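Local coordinates for protein halogenase PltM (Pseudomonas fluorescens, PDB 6BZN) that halogenates phenolic compounds with the help of FAD, accepting an unusual range of substrates and halides and so chlorinating, brominating or iodinating them, at residues Ser70-Arg75 with Phe430-Leu435; Ala66-Gly71 with Val133-Leu138; Gly333-Leu338 with Asn375-Glu380. All blocks are in the same frame, centred on the assembly; numbering follows the deposited sequence.

Contact 1 (Ser70-Arg75 with Phe430-Leu435); sequences SGFLLR and FLQKLL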
loop_
_atom_site.group_PDB
_atom_site.type_symbol
_atom_site.label_atom_id
_atom_site.label_comp_id
_atom_site.label_asym_id
_atom_site.label_seq_id
_atom_site.Cartn_x
_atom_site.Cartn_y
_atom_site.Cartn_z
ATOM N N SER A 70 -3.665 -2.737 6.760
ATOM C CA SER A 70 -3.122 -3.924 6.099
ATOM C C SER A 70 -2.997 -5.075 7.105
ATOM O O SER A 70 -3.251 -6.223 6.756
ATOM C CB SER A 70 -1.802 -3.630 5.376
ATOM O OG SER A 70 -0.708 -3.437 6.265
ATOM N N GLY A 71 -2.642 -4.763 8.355
ATOM C CA GLY A 71 -2.528 -5.783 9.393
ATOM C C GLY A 71 -3.874 -6.413 9.726
ATOM O O GLY A 71 -3.976 -7.626 9.841
ATOM N N PHE A 72 -4.911 -5.590 9.866
ATOM C CA PHE A 72 -6.262 -6.102 10.099
ATOM C C PHE A 72 -6.755 -6.941 8.937
ATOM O O PHE A 72 -7.382 -7.959 9.165
ATOM C CB PHE A 72 -7.267 -4.982 10.393
ATOM C CG PHE A 72 -7.133 -4.398 11.781
ATOM C CD1 PHE A 72 -7.268 -5.208 12.910
ATOM C CD2 PHE A 72 -6.910 -3.037 11.959
ATOM C CE1 PHE A 72 -7.134 -4.669 14.187
ATOM C CE2 PHE A 72 -6.781 -2.496 13.231
ATOM C CZ PHE A 72 -6.889 -3.314 14.341
ATOM N N LEU A 73 -6.436 -6.524 7.705
ATOM C CA LEU A 73 -6.829 -7.267 6.519
ATOM C C LEU A 73 -6.146 -8.621 6.446
ATOM O O LEU A 73 -6.780 -9.608 6.082
ATOM C CB LEU A 73 -6.581 -6.449 5.241
ATOM C CG LEU A 73 -7.508 -5.241 5.163
ATOM C CD1 LEU A 73 -6.972 -4.237 4.156
ATOM C CD2 LEU A 73 -8.950 -5.654 4.862
ATOM N N LEU A 74 -4.873 -8.691 6.800
ATOM C CA LEU A 74 -4.198 -10.001 6.826
ATOM C C LEU A 74 -4.833 -10.907 7.875
ATOM O O LEU A 74 -5.055 -12.093 7.624
ATOM C CB LEU A 74 -2.699 -9.877 7.082
ATOM C CG LEU A 74 -1.874 -9.365 5.900
ATOM C CD1 LEU A 74 -0.489 -8.951 6.383
ATOM C CD2 LEU A 74 -1.768 -10.398 4.787
ATOM N N ARG A 75 -5.139 -10.349 9.038
ATOM C CA ARG A 75 -5.798 -11.121 10.098
ATOM C C ARG A 75 -7.201 -11.568 9.667
ATOM O O ARG A 75 -7.611 -12.694 9.973
ATOM C CB ARG A 75 -5.847 -10.330 11.416
ATOM C CG ARG A 75 -4.493 -10.210 12.118
ATOM C CD ARG A 75 -4.514 -9.186 13.263
ATOM N NE ARG A 75 -5.211 -9.672 14.455
ATOM C CZ ARG A 75 -5.685 -8.914 15.461
ATOM N NH1 ARG A 75 -5.549 -7.588 15.475
ATOM N NH2 ARG A 75 -6.314 -9.505 16.472
ATOM N N PHE A 430 -13.032 0.360 11.957
ATOM C CA PHE A 430 -14.089 -0.408 11.292
ATOM C C PHE A 430 -13.650 -1.851 11.009
ATOM O O PHE A 430 -14.380 -2.806 11.298
ATOM C CB PHE A 430 -14.563 0.247 9.992
ATOM C CG PHE A 430 -15.852 -0.327 9.483
ATOM C CD1 PHE A 430 -17.072 0.201 9.904
ATOM C CD2 PHE A 430 -15.854 -1.415 8.617
ATOM C CE1 PHE A 430 -18.270 -0.337 9.457
ATOM C CE2 PHE A 430 -17.052 -1.962 8.168
ATOM C CZ PHE A 430 -18.259 -1.416 8.589
ATOM N N LEU A 431 -12.453 -2.002 10.460
ATOM C CA LEU A 431 -11.908 -3.336 10.183
ATOM C C LEU A 431 -11.693 -4.131 11.480
ATOM O O LEU A 431 -11.977 -5.318 11.536
ATOM C CB LEU A 431 -10.604 -3.241 9.393
ATOM C CG LEU A 431 -10.685 -2.654 7.983
ATOM C CD1 LEU A 431 -9.278 -2.325 7.480
ATOM C CD2 LEU A 431 -11.423 -3.578 7.037
ATOM N N GLN A 432 -11.215 -3.466 12.526
ATOM C CA GLN A 432 -11.005 -4.121 13.820
ATOM C C GLN A 432 -12.307 -4.728 14.356
ATOM O O GLN A 432 -12.304 -5.836 14.880
ATOM C CB GLN A 432 -10.448 -3.112 14.827
ATOM C CG GLN A 432 -10.122 -3.692 16.193
ATOM C CD GLN A 432 -9.352 -2.717 17.054
ATOM O OE1 GLN A 432 -9.532 -1.500 16.949
ATOM N NE2 GLN A 432 -8.474 -3.239 17.903
ATOM N N LYS A 433 -13.402 -3.989 14.219
ATOM C CA LYS A 433 -14.747 -4.441 14.621
ATOM C C LYS A 433 -15.232 -5.647 13.807
ATOM O O LYS A 433 -15.744 -6.624 14.390
ATOM C CB LYS A 433 -15.727 -3.255 14.518
ATOM C CG LYS A 433 -17.203 -3.558 14.755
ATOM C CD LYS A 433 -18.025 -2.260 14.807
ATOM C CE LYS A 433 -19.468 -2.470 15.261
ATOM N NZ LYS A 433 -20.188 -3.541 14.511
ATOM N N LEU A 434 -15.054 -5.594 12.483
ATOM C CA LEU A 434 -15.370 -6.735 11.600
ATOM C C LEU A 434 -14.638 -8.001 12.030
ATOM O O LEU A 434 -15.225 -9.090 12.048
ATOM C CB LEU A 434 -15.029 -6.422 10.135
ATOM C CG LEU A 434 -15.857 -5.409 9.351
ATOM C CD1 LEU A 434 -15.253 -5.151 7.975
ATOM C CD2 LEU A 434 -17.287 -5.900 9.217
ATOM N N LEU A 435 -13.359 -7.855 12.368
ATOM C CA LEU A 435 -12.538 -8.973 12.812
ATOM C C LEU A 435 -13.046 -9.525 14.145
ATOM O O LEU A 435 -13.190 -10.735 14.292
ATOM C CB LEU A 435 -11.073 -8.551 12.956
ATOM C CG LEU A 435 -10.068 -9.602 13.421
ATOM C CD1 LEU A 435 -9.944 -10.756 12.436
ATOM C CD2 LEU A 435 -8.721 -8.943 13.629
HETATM O O HOH W 1 -7.630 -6.473 17.384
#

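Contact 2 (Ala66-Gly71 with Val133-Leu138); sequences ATPESG and VPEAHL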
loop_
_atom_site.group_PDB
_atom_site.type_symbol
_atom_site.label_atom_id
_atom_site.label_comp_id
_atom_site.label_asym_id
_atom_site.label_seq_id
_atom_site.Cartn_x
_atom_site.Cartn_y
_atom_site.Cartn_z
ATOM N N ALA A 66 3.885 -1.684 6.214
ATOM C CA ALA A 66 2.585 -2.153 6.650
ATOM C C ALA A 66 1.847 -0.999 7.325
ATOM O O ALA A 66 2.458 0.000 7.714
ATOM C CB ALA A 66 2.715 -3.338 7.595
ATOM N N THR A 67 0.535 -1.146 7.437
ATOM C CA THR A 67 -0.332 -0.146 8.071
ATOM C C THR A 67 -1.281 -0.850 9.039
ATOM O O THR A 67 -1.413 -2.072 9.000
ATOM C CB THR A 67 -1.192 0.570 7.031
ATOM O OG1 THR A 67 -1.758 -0.403 6.140
ATOM C CG2 THR A 67 -0.368 1.565 6.251
ATOM N N PRO A 68 -1.961 -0.080 9.905
ATOM C CA PRO A 68 -2.999 -0.733 10.714
ATOM C C PRO A 68 -4.012 -1.477 9.864
ATOM O O PRO A 68 -4.371 -2.594 10.199
ATOM C CB PRO A 68 -3.639 0.427 11.490
ATOM C CG PRO A 68 -2.637 1.509 11.466
ATOM C CD PRO A 68 -1.783 1.342 10.248
ATOM N N GLU A 69 -4.455 -0.867 8.769
ATOM C CA GLU A 69 -5.430 -1.493 7.889
ATOM C C GLU A 69 -4.898 -2.780 7.272
ATOM O O GLU A 69 -5.593 -3.792 7.259
ATOM C CB GLU A 69 -5.864 -0.553 6.766
ATOM C CG GLU A 69 -6.542 0.727 7.255
ATOM C CD GLU A 69 -5.603 1.912 7.390
ATOM O OE1 GLU A 69 -4.411 1.723 7.740
ATOM O OE2 GLU A 69 -6.051 3.059 7.138
ATOM N N SER A 70 -3.665 -2.737 6.760
ATOM C CA SER A 70 -3.122 -3.924 6.099
ATOM C C SER A 70 -2.997 -5.075 7.105
ATOM O O SER A 70 -3.251 -6.223 6.756
ATOM C CB SER A 70 -1.802 -3.630 5.376
ATOM O OG SER A 70 -0.708 -3.437 6.265
ATOM N N GLY A 71 -2.642 -4.763 8.355
ATOM C CA GLY A 71 -2.528 -5.783 9.393
ATOM C C GLY A 71 -3.874 -6.413 9.726
ATOM O O GLY A 71 -3.976 -7.626 9.841
ATOM N N VAL A 133 0.173 -0.672 18.759
ATOM C CA VAL A 133 0.804 -1.977 18.468
ATOM C C VAL A 133 1.823 -1.825 17.317
ATOM O O VAL A 133 1.513 -1.203 16.311
ATOM C CB VAL A 133 -0.284 -3.019 18.092
ATOM C CG1 VAL A 133 0.307 -4.303 17.511
ATOM C CG2 VAL A 133 -1.153 -3.329 19.309
ATOM N N PRO A 134 3.034 -2.407 17.453
ATOM C CA PRO A 134 4.021 -2.264 16.383
ATOM C C PRO A 134 3.586 -2.947 15.080
ATOM O O PRO A 134 2.855 -3.933 15.106
ATOM C CB PRO A 134 5.270 -2.966 16.941
ATOM C CG PRO A 134 5.038 -3.105 18.397
ATOM C CD PRO A 134 3.561 -3.215 18.568
ATOM N N GLU A 135 4.022 -2.394 13.959
ATOM C CA GLU A 135 3.797 -3.000 12.655
ATOM C C GLU A 135 5.119 -3.248 11.953
ATOM O O GLU A 135 6.162 -2.889 12.477
ATOM C CB GLU A 135 2.908 -2.095 11.842
ATOM C CG GLU A 135 1.545 -2.071 12.462
ATOM C CD GLU A 135 0.636 -1.062 11.854
ATOM O OE1 GLU A 135 1.062 -0.349 10.917
ATOM O OE2 GLU A 135 -0.509 -0.982 12.344
ATOM N N ALA A 136 5.057 -3.887 10.783
ATOM C CA ALA A 136 6.259 -4.357 10.098
ATOM C C ALA A 136 6.701 -3.453 8.950
ATOM O O ALA A 136 5.881 -2.857 8.240
ATOM C CB ALA A 136 6.036 -5.761 9.579
ATOM N N HIS A 137 8.023 -3.384 8.775
ATOM C CA HIS A 137 8.642 -3.026 7.511
ATOM C C HIS A 137 9.002 -4.359 6.849
ATOM O O HIS A 137 9.899 -5.065 7.303
ATOM C CB HIS A 137 9.903 -2.222 7.724
ATOM C CG HIS A 137 9.655 -0.808 8.127
ATOM N ND1 HIS A 137 10.637 -0.015 8.674
ATOM C CD2 HIS A 137 8.545 -0.037 8.042
ATOM C CE1 HIS A 137 10.146 1.192 8.894
ATOM N NE2 HIS A 137 8.879 1.202 8.520
ATOM N N LEU A 138 8.277 -4.684 5.786
ATOM C CA LEU A 138 8.325 -6.002 5.158
ATOM C C LEU A 138 9.491 -6.118 4.200
ATOM O O LEU A 138 9.578 -5.346 3.242
ATOM C CB LEU A 138 7.020 -6.247 4.406
ATOM C CG LEU A 138 5.721 -6.195 5.202
ATOM C CD1 LEU A 138 4.549 -6.168 4.256
ATOM C CD2 LEU A 138 5.604 -7.384 6.138
#

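Contact 3 (Gly333-Leu338 with Asn375-Glu380); sequences GDRFCL and NRWQRE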
loop_
_atom_site.group_PDB
_atom_site.type_symbol
_atom_site.label_atom_id
_atom_site.label_comp_id
_atom_site.label_asym_id
_atom_site.label_seq_id
_atom_site.Cartn_x
_atom_site.Cartn_y
_atom_site.Cartn_z
ATOM N N GLY A 333 -14.389 -9.355 -15.546
ATOM C CA GLY A 333 -15.243 -9.841 -16.640
ATOM C C GLY A 333 -15.867 -11.151 -16.239
ATOM O O GLY A 333 -15.733 -11.587 -15.099
ATOM N N ASP A 334 -16.532 -11.802 -17.192
ATOM C CA ASP A 334 -17.097 -13.131 -16.971
ATOM C C ASP A 334 -16.027 -14.106 -16.460
ATOM O O ASP A 334 -16.295 -14.902 -15.562
ATOM C CB ASP A 334 -17.684 -13.705 -18.283
ATOM C CG ASP A 334 -18.940 -12.971 -18.760
ATOM O OD1 ASP A 334 -19.451 -12.081 -18.049
ATOM O OD2 ASP A 334 -19.419 -13.291 -19.868
ATOM N N ARG A 335 -14.834 -14.034 -17.057
ATOM C CA ARG A 335 -13.785 -15.040 -16.834
ATOM C C ARG A 335 -12.467 -14.513 -16.273
ATOM O O ARG A 335 -11.484 -15.259 -16.239
ATOM C CB ARG A 335 -13.508 -15.790 -18.147
ATOM C CG ARG A 335 -14.716 -16.535 -18.709
ATOM C CD ARG A 335 -15.004 -17.764 -17.872
ATOM N NE ARG A 335 -16.140 -18.554 -18.347
ATOM C CZ ARG A 335 -16.435 -19.789 -17.923
ATOM N NH1 ARG A 335 -15.681 -20.410 -17.016
ATOM N NH2 ARG A 335 -17.502 -20.423 -18.417
ATOM N N PHE A 336 -12.441 -13.268 -15.797
ATOM C CA PHE A 336 -11.210 -12.726 -15.234
ATOM C C PHE A 336 -11.467 -11.695 -14.160
ATOM O O PHE A 336 -12.542 -11.110 -14.068
ATOM C CB PHE A 336 -10.312 -12.110 -16.311
ATOM C CG PHE A 336 -10.841 -10.820 -16.879
ATOM C CD1 PHE A 336 -10.533 -9.602 -16.288
ATOM C CD2 PHE A 336 -11.660 -10.827 -17.996
ATOM C CE1 PHE A 336 -11.012 -8.408 -16.813
ATOM C CE2 PHE A 336 -12.146 -9.635 -18.523
ATOM C CZ PHE A 336 -11.827 -8.426 -17.925
ATOM N N CYS A 337 -10.433 -11.488 -13.354
ATOM C CA CYS A 337 -10.366 -10.361 -12.440
ATOM C C CYS A 337 -8.915 -9.910 -12.372
ATOM O O CYS A 337 -7.996 -10.742 -12.284
ATOM C CB CYS A 337 -10.869 -10.739 -11.053
ATOM S SG CYS A 337 -10.565 -9.464 -9.792
ATOM N N LEU A 338 -8.723 -8.595 -12.454
ATOM C CA LEU A 338 -7.441 -7.977 -12.177
ATOM C C LEU A 338 -7.433 -7.592 -10.710
ATOM O O LEU A 338 -8.329 -6.892 -10.243
ATOM C CB LEU A 338 -7.234 -6.713 -13.013
ATOM C CG LEU A 338 -6.805 -6.846 -14.471
ATOM C CD1 LEU A 338 -7.602 -7.865 -15.241
ATOM C CD2 LEU A 338 -6.826 -5.486 -15.147
ATOM N N ASN A 375 -21.004 -23.057 -10.838
ATOM C CA ASN A 375 -20.625 -23.018 -12.250
ATOM C C ASN A 375 -21.316 -21.882 -13.026
ATOM O O ASN A 375 -21.851 -22.082 -14.120
ATOM C CB ASN A 375 -20.874 -24.383 -12.918
ATOM C CG ASN A 375 -20.280 -24.476 -14.324
ATOM O OD1 ASN A 375 -19.171 -23.996 -14.594
ATOM N ND2 ASN A 375 -21.025 -25.095 -15.229
ATOM N N ARG A 376 -21.303 -20.694 -12.433
ATOM C CA ARG A 376 -21.811 -19.492 -13.072
ATOM C C ARG A 376 -20.680 -18.482 -13.104
ATOM O O ARG A 376 -20.108 -18.159 -12.064
ATOM C CB ARG A 376 -23.005 -18.935 -12.296
ATOM C CG ARG A 376 -24.265 -19.780 -12.431
ATOM C CD ARG A 376 -25.204 -19.613 -11.240
ATOM N NE ARG A 376 -25.588 -18.215 -11.007
ATOM C CZ ARG A 376 -25.082 -17.388 -10.078
ATOM N NH1 ARG A 376 -24.130 -17.773 -9.217
ATOM N NH2 ARG A 376 -25.541 -16.139 -10.006
ATOM N N TRP A 377 -20.358 -18.007 -14.299
ATOM C CA TRP A 377 -19.234 -17.101 -14.509
ATOM C C TRP A 377 -19.680 -15.903 -15.333
ATOM O O TRP A 377 -19.587 -15.890 -16.566
ATOM C CB TRP A 377 -18.100 -17.859 -15.183
ATOM C CG TRP A 377 -17.586 -18.986 -14.341
ATOM C CD1 TRP A 377 -17.927 -20.306 -14.432
ATOM C CD2 TRP A 377 -16.653 -18.889 -13.265
ATOM N NE1 TRP A 377 -17.245 -21.039 -13.491
ATOM C CE2 TRP A 377 -16.458 -20.194 -12.758
ATOM C CE3 TRP A 377 -15.951 -17.829 -12.685
ATOM C CZ2 TRP A 377 -15.589 -20.462 -11.696
ATOM C CZ3 TRP A 377 -15.087 -18.100 -11.618
ATOM C CH2 TRP A 377 -14.912 -19.400 -11.142
ATOM N N GLN A 378 -20.183 -14.898 -14.627
ATOM C CA GLN A 378 -20.692 -13.676 -15.240
ATOM C C GLN A 378 -20.108 -12.450 -14.540
ATOM O O GLN A 378 -19.991 -12.428 -13.304
ATOM C CB GLN A 378 -22.216 -13.638 -15.145
ATOM C CG GLN A 378 -22.920 -14.775 -15.889
ATOM C CD GLN A 378 -22.860 -14.596 -17.400
ATOM O OE1 GLN A 378 -23.323 -13.587 -17.920
ATOM N NE2 GLN A 378 -22.291 -15.566 -18.108
ATOM N N ARG A 379 -19.781 -11.434 -15.334
ATOM C CA ARG A 379 -19.206 -10.180 -14.839
ATOM C C ARG A 379 -19.952 -9.626 -13.625
ATOM O O ARG A 379 -19.324 -9.201 -12.650
ATOM C CB ARG A 379 -19.187 -9.136 -15.961
ATOM C CG ARG A 379 -18.863 -7.708 -15.525
ATOM C CD ARG A 379 -18.671 -6.765 -16.702
ATOM N NE ARG A 379 -18.915 -5.381 -16.291
ATOM C CZ ARG A 379 -18.033 -4.606 -15.651
ATOM N NH1 ARG A 379 -16.809 -5.044 -15.343
ATOM N NH2 ARG A 379 -18.374 -3.376 -15.320
ATOM N N GLU A 380 -21.285 -9.618 -13.687
ATOM C CA GLU A 380 -22.087 -9.010 -12.626
ATOM C C GLU A 380 -21.851 -9.634 -11.241
ATOM O O GLU A 380 -21.975 -8.946 -10.234
ATOM C CB GLU A 380 -23.588 -9.018 -12.992
ATOM C CG GLU A 380 -24.469 -8.069 -12.167
ATOM C CD GLU A 380 -24.193 -6.568 -12.367
ATOM O OE1 GLU A 380 -23.418 -6.169 -13.275
ATOM O OE2 GLU A 380 -24.770 -5.768 -11.593
HETATM O O HOH W 2 -21.721 -11.091 -18.590
HETATM O O HOH W 3 -18.569 -17.109 -19.200
HETATM O O HOH W 4 -16.541 -23.134 -16.383
#

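Contact 1 (Ser70-Arg75 with Phe430-Leu435)
F72, L73 and R75 of helix 68-81 meet L431, Q432 and L435 of helix 410-441 where the two helices run side by side in nearly the same direction, their local axes 9.4 Å apart and inclined by 18°. F72 carries much of the contact. Its ring lies against Q432, whose CB stands over one face, displaced toward the rim, in a CH-pi contact 3.9 Å from the ring centroid. Q432 CG is anti to the backbone N (chi1 -177°) and the chain runs on extended, which carries CG and CD along the far end of the ring near CE1 and CZ. At the base of the side chain, F72 CB abuts L431 CB at 3.9 Å. L435 CD2 reaches the ring edge instead, 4.1 Å from F72 CD1 and near the ring plane. L435 CD2 also sits over the centre of the R75 guanidinium, 3.5 Å from R75 CZ, so one branch of a leucine is wedged between an aromatic edge and a flat cationic face. This pairing sets a long helix of the C-terminal helical region against the helix that follows the FAD-binding residues R59, S61, V62 and A65. On the buried side, L73 CD2 meets L431 CD2 at 3.9 Å, and L73 continues onto I355, F358 and L362 of helix 352-374. Toward the polar end of the contact, one water accepts from R75 NH1 at 3.0 Å and, weakly, from Q432 NE2 at 3.4 Å; the water itself lies in the plane of the F72 ring, at its edge.

Contact 2 (Ala66-Gly71 with Val133-Leu138)
A66 and E135 bring the lead-in to helix 68-81 against strand 134-138. The backbone contact is one bond, A66 N to A136 O, 3.1 Å long with an N-H...O angle of 157°; A66 CB presses on the same carbonyl oxygen at 3.3 Å. The side-chain contact is made by the E135 carboxylate, which rests over the face of the T67-P68 peptide. E135 OE1 stands 3.0 Å from T67 C, and E135 OE2 3.0 Å from P68 N. As the proline nitrogen carries no hydrogen, this is tight packing of a polar group on a peptide plane and not a hydrogen bond. The P68 ring crosses the end of E135 at about a right angle, with CD 3.4 Å from OE1. E135 gets there with its chain drawn out beyond CG (chi2 172°). The polar mate of OE1 is K107, which forms a salt bridge with it and also donates from NZ to A66 O; K107 belongs to strand 104-107, which pairs with 134-138 in a two-stranded antiparallel sheet. One shell further out, G71 N donates to T67 O and so holds the peptide under the carboxylate, and a capping box starts the helix: S70 N donates to T67 OG1 at 3.1 Å, while T67 N donates to S70 OG at 2.9 Å, almost straight at 175°. This helix start borders the FAD site, which holds no FAD here, the side chain of T67 being about 4 Å from that of S351, a residue seen to bind FAD, with the FAD-binding A65 and R140 just beyond the two segments. E69, in the first turn, is held through OE2 by a salt bridge to R352 NH1 and a hydrogen bond to S424 OG.

Contact 3 (Gly333-Leu338 with Asn375-Glu380)
D334 and R335, in the turn leading into strand 336-338, meet W377 and R379 of the loop that joins helix 352-374 to helix 383-406; the strand is an edge strand of the five-stranded parallel sheet of the FAD-binding Rossmann-type fold. The direct polar link is R379 N to D334 OD1, 2.8 Å long with an N-H...O angle of 153°, approaching the oxygen on its anti side and tilted out of the carboxylate plane. An alanine at D334 would remove this acceptor and is likely to leave the first N-H of the short 3-10 segment at R379 without its mate. Packing is backbone to backbone beside it, with G333 C 3.7 Å from R379 CA. Flat groups meet at R335, whose guanidinium lies with its centre over W377 CB and its NH1 over one face of the indole, 3.4 Å from W377 CD1, planes 18° apart. A bend at chi2 (-73°) folds the arginine back over the tryptophan, and its NH1 and NH2 donate to A187 O and D171 O. Waters also bridge the segments: one joins R335 NH1 to N375 OD1, and another accepts from R335 NE at 3.0 Å while donating to W377 O at 3.1 Å.

How the contacts relate
From the N terminus, helix 68-81 and its lead-in supply the first partner of both contact 2 and contact 1, which share S70 and G71. Contact 2 closes first, at strand 134-138, after a loop of 61 residues. Contact 3 follows in series, closing a short loop, mostly helix 352-374, between strand 336-338 and the residues before helix 383-406. Contact 1 closes last, on helix 410-441, with contact 3 nested inside its 354-residue loop. Contacts 1 and 2 adjoin, L431 CD1 lying 3.9 Å from E69 CB, and so join the two-stranded sheet, helix 68-81 and the C-terminal helices. Contact 3 is separate, its centre about 27 Å from that of contact 1, at the edge of the parallel sheet.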